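Alr3790 protein (Anabaena sp., PDB 3HIX) is of unknown function but carries a rhodanese-like domain, the fold of enzymes that transfer sulfur from thiosulfate and similar donors. Local coordinates at residues R53-Y58 with N70-A75. Numbering follows the deposited sequence.
Sequences RDIYVY and NLLRSA
Asn70 O, two residues ahead of the Leu72 that packs on Ile55 and Val57, is held twice by Ser74. The backbone bond from Ser74 N measures 2.9 Å to Asn70 O, and Ser74 OG adds a second at 3.0 Å to the same oxygen. The two donors come from opposite faces of the carbonyl plane, with OG tilted 35° out of it; the Ser74 hydroxyl folds back onto the carbonyl one turn earlier.

Helix 62-74 is the crossover of a beta-alpha-beta unit in the rhodanese-like domain, linking strand 55-58 to its parallel neighbour 80-82. In rhodaneses the loop between such a strand and helix is the active-site loop, usually built around a catalytic cysteine; this chain contains none.

Between 53-58 and 70-75 the close contacts are between methyl groups. Ile55 and Val57, alternate residues of the strand, both point at the helix, while Tyr56 between them faces away and lies edge-to-face with Phe14. Ile55 CA and Leu72 CA are 9.3 Å apart; Leu72 CD1 reaches part of the way across, and the Ile55 and Val57 methyls come out to meet it. With its CG anti to the carbonyl carbon (chi1 -69°), the side chain carries CD1 toward the face of the sheet. Leu41 and Ala45 of helix 41-48 and Val80 of the next strand also touch Leu72, so it is packed in a buried apolar cluster. Ile55 CG2 only grazes Leu72 CD1, at 4.5 Å. The closer meeting is tip to tip: Val57 CG1, anti to its own carbonyl carbon, lies 3.7 Å from Leu72 CD1.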
loop_
_atom_site.group_PDB
_atom_site.type_symbol
_atom_site.label_atom_id
_atom_site.label_comp_id
_atom_site.label_asym_id
_atom_site.label_seq_id
_atom_site.Cartn_x
_atom_site.Cartn_y
_atom_site.Cartn_z
ATOM N N ARG A 53 -1.206 -15.094 1.582
ATOM C CA ARG A 53 -1.472 -14.033 2.551
ATOM C C ARG A 53 -2.516 -13.004 2.119
ATOM O O ARG A 53 -2.502 -12.529 0.987
ATOM C CB ARG A 53 -0.164 -13.304 2.892
ATOM C CG ARG A 53 -0.358 -11.989 3.647
ATOM C CD ARG A 53 0.952 -11.441 4.191
ATOM N NE ARG A 53 1.573 -12.370 5.131
ATOM C CZ ARG A 53 2.601 -12.068 5.919
ATOM N NH1 ARG A 53 3.137 -10.855 5.889
ATOM N NH2 ARG A 53 3.095 -12.984 6.740
ATOM N N ASP A 54 -3.420 -12.668 3.038
ATOM C CA ASP A 54 -4.448 -11.663 2.784
ATOM C C ASP A 54 -3.742 -10.324 2.695
ATOM O O ASP A 54 -3.121 -9.884 3.661
ATOM C CB ASP A 54 -5.453 -11.595 3.931
ATOM C CG ASP A 54 -6.624 -12.516 3.732
ATOM O OD1 ASP A 54 -6.426 -13.744 3.788
ATOM O OD2 ASP A 54 -7.740 -12.006 3.516
ATOM N N ILE A 55 -3.853 -9.673 1.543
ATOM C CA ILE A 55 -3.200 -8.391 1.332
ATOM C C ILE A 55 -4.203 -7.299 1.010
ATOM O O ILE A 55 -5.133 -7.494 0.229
ATOM C CB ILE A 55 -2.172 -8.491 0.185
ATOM C CG1 ILE A 55 -1.115 -9.538 0.546
ATOM C CG2 ILE A 55 -1.511 -7.144 -0.056
ATOM C CD1 ILE A 55 -0.184 -9.892 -0.585
ATOM N N TYR A 56 -4.014 -6.145 1.631
ATOM C CA TYR A 56 -4.891 -5.018 1.410
ATOM C C TYR A 56 -4.018 -3.879 0.914
ATOM O O TYR A 56 -3.015 -3.525 1.535
ATOM C CB TYR A 56 -5.628 -4.695 2.706
ATOM C CG TYR A 56 -6.619 -5.789 3.037
ATOM C CD1 TYR A 56 -7.978 -5.633 2.762
ATOM C CD2 TYR A 56 -6.182 -7.026 3.516
ATOM C CE1 TYR A 56 -8.878 -6.688 2.949
ATOM C CE2 TYR A 56 -7.069 -8.085 3.701
ATOM C CZ TYR A 56 -8.413 -7.911 3.413
ATOM O OH TYR A 56 -9.286 -8.968 3.559
ATOM N N VAL A 57 -4.386 -3.338 -0.238
ATOM C CA VAL A 57 -3.603 -2.279 -0.840
ATOM C C VAL A 57 -4.348 -0.975 -1.025
ATOM O O VAL A 57 -5.570 -0.951 -1.204
ATOM C CB VAL A 57 -3.079 -2.708 -2.229
ATOM C CG1 VAL A 57 -2.430 -4.074 -2.149
ATOM C CG2 VAL A 57 -4.214 -2.733 -3.215
ATOM N N TYR A 58 -3.589 0.112 -0.975
ATOM C CA TYR A 58 -4.133 1.433 -1.200
ATOM C C TYR A 58 -3.048 2.248 -1.874
ATOM O O TYR A 58 -1.857 2.077 -1.606
ATOM C CB TYR A 58 -4.602 2.097 0.119
ATOM C CG TYR A 58 -3.516 2.560 1.071
ATOM C CD1 TYR A 58 -3.084 3.887 1.075
ATOM C CD2 TYR A 58 -2.965 1.688 2.007
ATOM C CE1 TYR A 58 -2.133 4.336 1.997
ATOM C CE2 TYR A 58 -2.012 2.124 2.930
ATOM C CZ TYR A 58 -1.602 3.446 2.919
ATOM O OH TYR A 58 -0.653 3.867 3.816
ATOM N N ASN A 70 -4.326 -5.461 -9.628
ATOM C CA ASN A 70 -4.256 -6.281 -10.833
ATOM C C ASN A 70 -2.842 -6.864 -10.980
ATOM O O ASN A 70 -2.678 -8.033 -11.317
ATOM C CB ASN A 70 -4.650 -5.438 -12.059
ATOM C CG ASN A 70 -6.140 -5.104 -12.088
ATOM O OD1 ASN A 70 -6.565 -4.153 -12.749
ATOM N ND2 ASN A 70 -6.941 -5.893 -11.380
ATOM N N LEU A 71 -1.823 -6.052 -10.716
ATOM C CA LEU A 71 -0.440 -6.524 -10.797
ATOM C C LEU A 71 -0.162 -7.669 -9.819
ATOM O O LEU A 71 0.499 -8.644 -10.167
ATOM C CB LEU A 71 0.538 -5.388 -10.496
ATOM C CG LEU A 71 0.777 -4.346 -11.581
ATOM C CD1 LEU A 71 1.479 -3.144 -10.991
ATOM C CD2 LEU A 71 1.600 -4.965 -12.700
ATOM N N LEU A 72 -0.665 -7.548 -8.594
ATOM C CA LEU A 72 -0.435 -8.581 -7.581
ATOM C C LEU A 72 -1.199 -9.859 -7.895
ATOM O O LEU A 72 -0.669 -10.960 -7.741
ATOM C CB LEU A 72 -0.823 -8.060 -6.189
ATOM C CG LEU A 72 0.097 -6.965 -5.632
ATOM C CD1 LEU A 72 -0.501 -6.388 -4.350
ATOM C CD2 LEU A 72 1.489 -7.540 -5.370
ATOM N N ARG A 73 -2.443 -9.724 -8.334
ATOM C CA ARG A 73 -3.222 -10.910 -8.663
ATOM C C ARG A 73 -2.604 -11.617 -9.863
ATOM O O ARG A 73 -2.545 -12.846 -9.898
ATOM C CB ARG A 73 -4.675 -10.539 -8.957
ATOM C CG ARG A 73 -5.446 -10.095 -7.731
ATOM C CD ARG A 73 -6.909 -9.836 -8.059
ATOM N NE ARG A 73 -7.644 -9.349 -6.894
ATOM C CZ ARG A 73 -8.809 -8.715 -6.960
ATOM N NH1 ARG A 73 -9.379 -8.494 -8.137
ATOM N NH2 ARG A 73 -9.392 -8.276 -5.851
ATOM N N SER A 74 -2.137 -10.847 -10.843
ATOM C CA SER A 74 -1.521 -11.448 -12.019
ATOM C C SER A 74 -0.201 -12.110 -11.642
ATOM O O SER A 74 0.276 -12.993 -12.346
ATOM C CB SER A 74 -1.283 -10.395 -13.106
ATOM O OG SER A 74 -2.512 -9.904 -13.611
ATOM N N ALA A 75 0.385 -11.690 -10.525
ATOM C CA ALA A 75 1.649 -12.260 -10.068
ATOM C C ALA A 75 1.441 -13.545 -9.274
ATOM O O ALA A 75 2.403 -14.198 -8.871
ATOM C CB ALA A 75 2.410 -11.248 -9.224
#